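Local coordinates for protein cpftsy (PDB 4AK9) that probably binds GTP and serves as the chloroplast receptor for the signal recognition particle, helping deliver proteins to the thylakoid membrane, at residues K89-T101 with P306-P318. Residues are numbered along the deposited sequence; the frame is centred on the assembly and turned at random.
Sequences KEALKKNIFKLLT and PFDAQSFVDALFP
Lys93 and Phe317 lie alongside one another, their side chains running opposite ways, where the last helix of the SRP-type GTPase domain, 309-316, runs roughly antiparallel, at 145°, to segment 89-101 of the N-terminal helical bundle. Lys93 CB touches Val313 CG1 at 3.8 Å. CG comes next, against Phe317 CB and the ring atom CD2, and CD stays on Phe317 CB. A bend at chi3 (55°) then brings CE near Phe317 O and lets NZ donate to that oxygen at 3.1 Å, almost in line with the carbonyl (171°). A long salt bridge, 3.7 Å from NZ to Asp314 OD1, adds a second, looser tie. A methionine in place of Lys93 would probably leave Phe317 O without this donor and Asp314 without its lysine partner. Val313 is a knob in the hole formed by Lys93, Ile96, Phe97 and Leu100, while the Phe317 ring lies against Lys89, Leu92 and Ile96, with Leu30 of helix 24-30 also touching it. Lys89 NZ pairs with Asp34 and, through a water, reaches Pro318 O. Farther along, Gln310 OE1 sits over one face of the Phe97 ring, 3.4 Å from CD1.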
ATOM      1  N   LYS A  89      20.422  12.818  -2.731  1.00 27.78           N
ATOM      2  CA  LYS A  89      20.454  11.423  -2.304  1.00 29.89           C
ATOM      3  C   LYS A  89      20.897  11.316  -0.858  1.00 34.12           C
ATOM      4  O   LYS A  89      20.285  10.598  -0.071  1.00 23.83           O
ATOM      5  CB  LYS A  89      21.403  10.623  -3.195  1.00 29.51           C
ATOM      6  CG  LYS A  89      21.583   9.152  -2.781  1.00 36.67           C
ATOM      7  CD  LYS A  89      20.246   8.428  -2.724  1.00 39.40           C
ATOM      8  CE  LYS A  89      20.310   7.052  -3.368  1.00 42.91           C
ATOM      9  NZ  LYS A  89      21.471   6.248  -2.916  1.00 40.78           N
ATOM     10  N   GLU A  90      21.957  12.028  -0.498  1.00 29.14           N
ATOM     11  CA  GLU A  90      22.372  12.046   0.899  1.00 34.24           C
ATOM     12  C   GLU A  90      21.310  12.623   1.803  1.00 29.81           C
ATOM     13  O   GLU A  90      21.118  12.108   2.894  1.00 26.14           O
ATOM     14  CB  GLU A  90      23.711  12.780   1.096  1.00 34.82           C
ATOM     15  CG  GLU A  90      24.920  11.860   0.924  1.00 46.88           C
ATOM     16  CD  GLU A  90      24.750  10.498   1.627  1.00 58.49           C
ATOM     17  OE1 GLU A  90      24.539  10.471   2.867  1.00 58.16           O
ATOM     18  OE2 GLU A  90      24.832   9.457   0.926  1.00 59.59           O
ATOM     19  N   ALA A  91      20.610  13.680   1.368  1.00 25.23           N
ATOM     20  CA  ALA A  91      19.609  14.297   2.235  1.00 29.65           C
ATOM     21  C   ALA A  91      18.424  13.349   2.413  1.00 25.13           C
ATOM     22  O   ALA A  91      17.818  13.284   3.494  1.00 27.24           O
ATOM     23  CB  ALA A  91      19.142  15.626   1.669  1.00 29.01           C
ATOM     24  N   LEU A  92      18.098  12.633   1.343  1.00 25.66           N
ATOM     25  CA  LEU A  92      17.031  11.634   1.396  1.00 27.22           C
ATOM     26  C   LEU A  92      17.307  10.595   2.498  1.00 26.47           C
ATOM     27  O   LEU A  92      16.444  10.302   3.313  1.00 23.94           O
ATOM     28  CB  LEU A  92      16.881  10.955   0.039  1.00 23.96           C
ATOM     29  CG  LEU A  92      15.938   9.737  -0.043  1.00 24.85           C
ATOM     30  CD1 LEU A  92      14.482  10.151   0.246  1.00 26.31           C
ATOM     31  CD2 LEU A  92      16.038   9.093  -1.401  1.00 26.89           C
ATOM     32  N   LYS A  93      18.519  10.053   2.519  1.00 25.96           N
ATOM     33  CA  LYS A  93      18.892   9.071   3.535  1.00 27.56           C
ATOM     34  C   LYS A  93      18.834   9.664   4.927  1.00 24.79           C
ATOM     35  O   LYS A  93      18.325   9.020   5.844  1.00 22.49           O
ATOM     36  CB  LYS A  93      20.287   8.478   3.262  1.00 26.76           C
ATOM     37  CG  LYS A  93      20.370   7.715   1.950  1.00 28.89           C
ATOM     38  CD  LYS A  93      21.798   7.204   1.657  1.00 33.21           C
ATOM     39  CE  LYS A  93      22.317   6.353   2.811  1.00 39.55           C
ATOM     40  NZ  LYS A  93      23.625   5.702   2.496  1.00 47.97           N
ATOM     41  N   LYS A  94      19.368  10.876   5.106  1.00 22.31           N
ATOM     42  CA  LYS A  94      19.367  11.499   6.435  1.00 28.36           C
ATOM     43  C   LYS A  94      17.977  11.809   6.947  1.00 25.22           C
ATOM     44  O   LYS A  94      17.713  11.656   8.128  1.00 23.48           O
ATOM     45  CB  LYS A  94      20.223  12.771   6.467  1.00 31.83           C
ATOM     46  CG  LYS A  94      21.680  12.468   6.286  1.00 40.13           C
ATOM     47  CD  LYS A  94      22.536  13.725   6.148  1.00 51.99           C
ATOM     48  CE  LYS A  94      23.993  13.342   5.883  1.00 52.98           C
ATOM     49  NZ  LYS A  94      24.752  14.435   5.206  1.00 53.82           N
ATOM     50  N   ASN A  95      17.091  12.249   6.059  1.00 24.10           N
ATOM     51  CA  ASN A  95      15.735  12.573   6.444  1.00 23.04           C
ATOM     52  C   ASN A  95      14.996  11.314   6.877  1.00 22.58           C
ATOM     53  O   ASN A  95      14.208  11.355   7.820  1.00 20.34           O
ATOM     54  CB  ASN A  95      14.959  13.241   5.314  1.00 26.27           C
ATOM     55  CG  ASN A  95      15.475  14.633   4.998  1.00 38.56           C
ATOM     56  OD1 ASN A  95      16.212  15.231   5.788  1.00 40.39           O
ATOM     57  ND2 ASN A  95      15.086  15.159   3.835  1.00 34.98           N
ATOM     58  N   ILE A  96      15.284  10.194   6.218  1.00 20.67           N
ATOM     59  CA  ILE A  96      14.652   8.938   6.611  1.00 20.34           C
ATOM     60  C   ILE A  96      15.184   8.505   7.965  1.00 19.52           C
ATOM     61  O   ILE A  96      14.428   8.096   8.840  1.00 19.42           O
ATOM     62  CB  ILE A  96      14.829   7.827   5.544  1.00 19.51           C
ATOM     63  CG1 ILE A  96      14.055   8.226   4.295  1.00 17.25           C
ATOM     64  CG2 ILE A  96      14.314   6.482   6.089  1.00 20.63           C
ATOM     65  CD1 ILE A  96      14.405   7.418   3.049  1.00 23.37           C
ATOM     66  N   PHE A  97      16.494   8.624   8.166  1.00 20.39           N
ATOM     67  CA  PHE A  97      17.058   8.341   9.478  1.00 21.81           C
ATOM     68  C   PHE A  97      16.430   9.208  10.576  1.00 22.10           C
ATOM     69  O   PHE A  97      16.100   8.722  11.646  1.00 19.69           O
ATOM     70  CB  PHE A  97      18.578   8.522   9.464  1.00 18.46           C
ATOM     71  CG  PHE A  97      19.210   8.295  10.799  1.00 22.36           C
ATOM     72  CD1 PHE A  97      19.480   7.015  11.232  1.00 22.55           C
ATOM     73  CD2 PHE A  97      19.509   9.364  11.637  1.00 27.21           C
ATOM     74  CE1 PHE A  97      20.047   6.801  12.485  1.00 22.61           C
ATOM     75  CE2 PHE A  97      20.091   9.152  12.876  1.00 31.21           C
ATOM     76  CZ  PHE A  97      20.356   7.866  13.299  1.00 21.79           C
ATOM     77  N   LYS A  98      16.255  10.500  10.308  1.00 20.84           N
ATOM     78  CA  LYS A  98      15.635  11.373  11.305  1.00 22.85           C
ATOM     79  C   LYS A  98      14.208  10.985  11.646  1.00 23.33           C
ATOM     80  O   LYS A  98      13.842  10.958  12.820  1.00 22.39           O
ATOM     81  CB  LYS A  98      15.698  12.829  10.841  1.00 25.93           C
ATOM     82  CG  LYS A  98      17.113  13.342  10.870  1.00 32.78           C
ATOM     83  CD  LYS A  98      17.228  14.789  10.416  1.00 41.12           C
ATOM     84  CE  LYS A  98      16.573  15.759  11.407  1.00 53.84           C
ATOM     85  NZ  LYS A  98      15.098  15.933  11.211  1.00 54.36           N
ATOM     86  N   LEU A  99      13.406  10.691  10.624  1.00 20.66           N
ATOM     87  CA  LEU A  99      12.027  10.282  10.853  1.00 19.03           C
ATOM     88  C   LEU A  99      11.988   9.038  11.720  1.00 19.56           C
ATOM     89  O   LEU A  99      11.080   8.889  12.536  1.00 20.34           O
ATOM     90  CB  LEU A  99      11.333   9.958   9.539  1.00 23.46           C
ATOM     91  CG  LEU A  99      10.873  11.127   8.684  1.00 29.48           C
ATOM     92  CD1 LEU A  99       9.898  10.574   7.637  1.00 30.09           C
ATOM     93  CD2 LEU A  99      10.190  12.171   9.560  1.00 33.39           C
ATOM     94  N   LEU A 100      12.976   8.147  11.554  1.00 19.65           N
ATOM     95  CA  LEU A 100      13.007   6.884  12.317  1.00 19.17           C
ATOM     96  C   LEU A 100      13.437   7.031  13.775  1.00 20.40           C
ATOM     97  O   LEU A 100      13.228   6.138  14.585  1.00 22.03           O
ATOM     98  CB  LEU A 100      13.889   5.828  11.609  1.00 16.51           C
ATOM     99  CG  LEU A 100      13.302   5.180  10.336  1.00 18.80           C
ATOM    100  CD1 LEU A 100      14.448   4.478   9.540  1.00 18.32           C
ATOM    101  CD2 LEU A 100      12.220   4.164  10.712  1.00 17.79           C
ATOM    102  N   THR A 101      14.049   8.162  14.112  1.00 23.20           N
ATOM    103  CA  THR A 101      14.716   8.271  15.392  1.00 21.76           C
ATOM    104  C   THR A 101      14.348   9.504  16.234  1.00 22.97           C
ATOM    105  O   THR A 101      14.556   9.501  17.444  1.00 24.83           O
ATOM    106  CB  THR A 101      16.247   8.342  15.176  1.00 21.22           C
ATOM    107  OG1 THR A 101      16.534   9.415  14.254  1.00 23.97           O
ATOM    108  CG2 THR A 101      16.794   7.026  14.608  1.00 21.44           C
ATOM    109  N   PRO A 306      17.103  -7.413  15.629  1.00 23.55           N
ATOM    110  CA  PRO A 306      16.776  -6.183  16.347  1.00 22.47           C
ATOM    111  C   PRO A 306      16.882  -5.020  15.363  1.00 26.17           C
ATOM    112  O   PRO A 306      17.747  -5.034  14.485  1.00 23.39           O
ATOM    113  CB  PRO A 306      17.859  -6.097  17.428  1.00 29.07           C
ATOM    114  CG  PRO A 306      19.008  -6.945  16.879  1.00 30.64           C
ATOM    115  CD  PRO A 306      18.339  -8.057  16.127  1.00 27.50           C
ATOM    116  N   PHE A 307      15.991  -4.039  15.484  1.00 20.60           N
ATOM    117  CA  PHE A 307      15.978  -2.955  14.529  1.00 20.00           C
ATOM    118  C   PHE A 307      17.020  -1.880  14.853  1.00 24.87           C
ATOM    119  O   PHE A 307      17.223  -1.507  16.007  1.00 25.70           O
ATOM    120  CB  PHE A 307      14.580  -2.325  14.468  1.00 25.40           C
ATOM    121  CG  PHE A 307      14.441  -1.294  13.390  1.00 20.87           C
ATOM    122  CD1 PHE A 307      14.320  -1.675  12.071  1.00 22.18           C
ATOM    123  CD2 PHE A 307      14.439   0.062  13.708  1.00 22.58           C
ATOM    124  CE1 PHE A 307      14.205  -0.715  11.048  1.00 19.76           C
ATOM    125  CE2 PHE A 307      14.305   1.011  12.709  1.00 22.06           C
ATOM    126  CZ  PHE A 307      14.197   0.620  11.382  1.00 20.04           C
ATOM    127  N   ASP A 308      17.690  -1.374  13.827  1.00 22.21           N
ATOM    128  CA  ASP A 308      18.541  -0.202  13.985  1.00 27.52           C
ATOM    129  C   ASP A 308      18.332   0.695  12.770  1.00 21.65           C
ATOM    130  O   ASP A 308      18.456   0.241  11.635  1.00 21.56           O
ATOM    131  CB  ASP A 308      20.016  -0.605  14.081  1.00 28.24           C
ATOM    132  CG  ASP A 308      20.930   0.589  14.128  1.00 35.40           C
ATOM    133  OD1 ASP A 308      20.910   1.306  15.161  1.00 40.02           O
ATOM    134  OD2 ASP A 308      21.664   0.839  13.142  1.00 29.12           O
ATOM    135  N   ALA A 309      18.024   1.965  13.017  1.00 23.47           N
ATOM    136  CA  ALA A 309      17.629   2.887  11.953  1.00 21.45           C
ATOM    137  C   ALA A 309      18.747   3.090  10.930  1.00 22.80           C
ATOM    138  O   ALA A 309      18.529   3.052   9.740  1.00 20.05           O
ATOM    139  CB  ALA A 309      17.218   4.213  12.551  1.00 23.38           C
ATOM    140  N   GLN A 310      19.971   3.301  11.399  1.00 21.76           N
ATOM    141  CA  GLN A 310      21.060   3.445  10.431  1.00 25.58           C
ATOM    142  C   GLN A 310      21.272   2.196   9.553  1.00 21.83           C
ATOM    143  O   GLN A 310      21.442   2.307   8.338  1.00 23.15           O
ATOM    144  CB  GLN A 310      22.354   3.886  11.115  1.00 27.79           C
ATOM    145  CG  GLN A 310      23.388   4.421  10.129  1.00 30.21           C
ATOM    146  CD  GLN A 310      22.868   5.575   9.289  1.00 29.86           C
ATOM    147  OE1 GLN A 310      22.543   6.651   9.808  1.00 31.99           O
ATOM    148  NE2 GLN A 310      22.779   5.356   7.967  1.00 33.67           N
ATOM    149  N   SER A 311      21.259   1.014  10.159  1.00 23.83           N
ATOM    150  CA  SER A 311      21.429  -0.226   9.391  1.00 26.85           C
ATOM    151  C   SER A 311      20.323  -0.401   8.371  1.00 21.54           C
ATOM    152  O   SER A 311      20.557  -0.869   7.252  1.00 22.92           O
ATOM    153  CB  SER A 311      21.390  -1.430  10.328  1.00 29.16           C
ATOM    154  OG  SER A 311      22.320  -1.233  11.386  1.00 39.43           O
ATOM    155  N   PHE A 312      19.110  -0.041   8.767  1.00 20.44           N
ATOM    156  CA  PHE A 312      17.974  -0.159   7.867  1.00 23.99           C
ATOM    157  C   PHE A 312      18.153   0.765   6.671  1.00 20.13           C
ATOM    158  O   PHE A 312      17.953   0.357   5.514  1.00 22.59           O
ATOM    159  CB  PHE A 312      16.686   0.172   8.633  1.00 21.83           C
ATOM    160  CG  PHE A 312      15.464   0.257   7.774  1.00 20.63           C
ATOM    161  CD1 PHE A 312      14.842  -0.891   7.300  1.00 23.22           C
ATOM    162  CD2 PHE A 312      14.925   1.504   7.433  1.00 24.18           C
ATOM    163  CE1 PHE A 312      13.688  -0.790   6.490  1.00 26.04           C
ATOM    164  CE2 PHE A 312      13.763   1.605   6.622  1.00 21.78           C
ATOM    165  CZ  PHE A 312      13.154   0.441   6.168  1.00 21.26           C
ATOM    166  N   VAL A 313      18.550   2.011   6.933  1.00 17.88           N
ATOM    167  CA  VAL A 313      18.683   2.969   5.850  1.00 22.06           C
ATOM    168  C   VAL A 313      19.792   2.497   4.898  1.00 25.95           C
ATOM    169  O   VAL A 313      19.642   2.541   3.661  1.00 25.80           O
ATOM    170  CB  VAL A 313      18.965   4.411   6.368  1.00 22.90           C
ATOM    171  CG1 VAL A 313      19.272   5.353   5.193  1.00 28.59           C
ATOM    172  CG2 VAL A 313      17.751   4.929   7.165  1.00 25.59           C
ATOM    173  N   ASP A 314      20.885   2.007   5.468  1.00 24.94           N
ATOM    174  CA  ASP A 314      21.969   1.445   4.644  1.00 25.62           C
ATOM    175  C   ASP A 314      21.572   0.198   3.826  1.00 30.69           C
ATOM    176  O   ASP A 314      22.129  -0.063   2.759  1.00 32.59           O
ATOM    177  CB  ASP A 314      23.180   1.131   5.511  1.00 30.35           C
ATOM    178  CG  ASP A 314      23.841   2.390   6.069  1.00 29.19           C
ATOM    179  OD1 ASP A 314      23.685   3.481   5.472  1.00 36.51           O
ATOM    180  OD2 ASP A 314      24.520   2.268   7.111  1.00 43.64           O
ATOM    181  N   ALA A 315      20.608  -0.567   4.327  1.00 27.27           N
ATOM    182  CA  ALA A 315      20.091  -1.711   3.590  1.00 27.90           C
ATOM    183  C   ALA A 315      19.203  -1.302   2.410  1.00 27.05           C
ATOM    184  O   ALA A 315      19.198  -1.967   1.374  1.00 27.67           O
ATOM    185  CB  ALA A 315      19.350  -2.662   4.527  1.00 21.54           C
ATOM    186  N   LEU A 316      18.454  -0.220   2.560  1.00 21.42           N
ATOM    187  CA  LEU A 316      17.625   0.295   1.472  1.00 25.31           C
ATOM    188  C   LEU A 316      18.448   1.046   0.444  1.00 28.97           C
ATOM    189  O   LEU A 316      18.167   0.980  -0.752  1.00 26.48           O
ATOM    190  CB  LEU A 316      16.603   1.273   2.018  1.00 23.16           C
ATOM    191  CG  LEU A 316      15.588   0.695   2.995  1.00 33.43           C
ATOM    192  CD1 LEU A 316      14.430   1.673   3.128  1.00 31.11           C
ATOM    193  CD2 LEU A 316      15.129  -0.622   2.498  1.00 29.45           C
ATOM    194  N   PHE A 317      19.461   1.762   0.930  1.00 29.63           N
ATOM    195  CA  PHE A 317      20.251   2.661   0.085  1.00 34.18           C
ATOM    196  C   PHE A 317      21.739   2.458   0.339  1.00 35.10           C
ATOM    197  O   PHE A 317      22.385   3.310   0.940  1.00 40.55           O
ATOM    198  CB  PHE A 317      19.919   4.122   0.399  1.00 33.01           C
ATOM    199  CG  PHE A 317      18.506   4.511   0.113  1.00 31.51           C
ATOM    200  CD1 PHE A 317      18.068   4.681  -1.194  1.00 35.15           C
ATOM    201  CD2 PHE A 317      17.613   4.748   1.162  1.00 31.68           C
ATOM    202  CE1 PHE A 317      16.745   5.064  -1.454  1.00 34.55           C
ATOM    203  CE2 PHE A 317      16.290   5.132   0.909  1.00 33.95           C
ATOM    204  CZ  PHE A 317      15.863   5.298  -0.389  1.00 33.31           C
ATOM    205  N   PRO A 318      22.295   1.329  -0.114  1.00 36.41           N
ATOM    206  CA  PRO A 318      23.723   1.097   0.138  1.00 41.64           C
ATOM    207  C   PRO A 318      24.611   2.063  -0.661  1.00 49.65           C
ATOM    208  O   PRO A 318      24.175   2.664  -1.660  1.00 50.54           O
ATOM    209  CB  PRO A 318      23.934  -0.337  -0.345  1.00 38.98           C
ATOM    210  CG  PRO A 318      22.873  -0.550  -1.368  1.00 42.53           C
ATOM    211  CD  PRO A 318      21.685   0.258  -0.915  1.00 35.47           C
ATOM    212  OXT PRO A 318      25.782   2.265  -0.312  1.00 53.87           O
TER
HETATM  213  O   HOH W   1      21.732   3.298  -2.799  1.00 38.37           O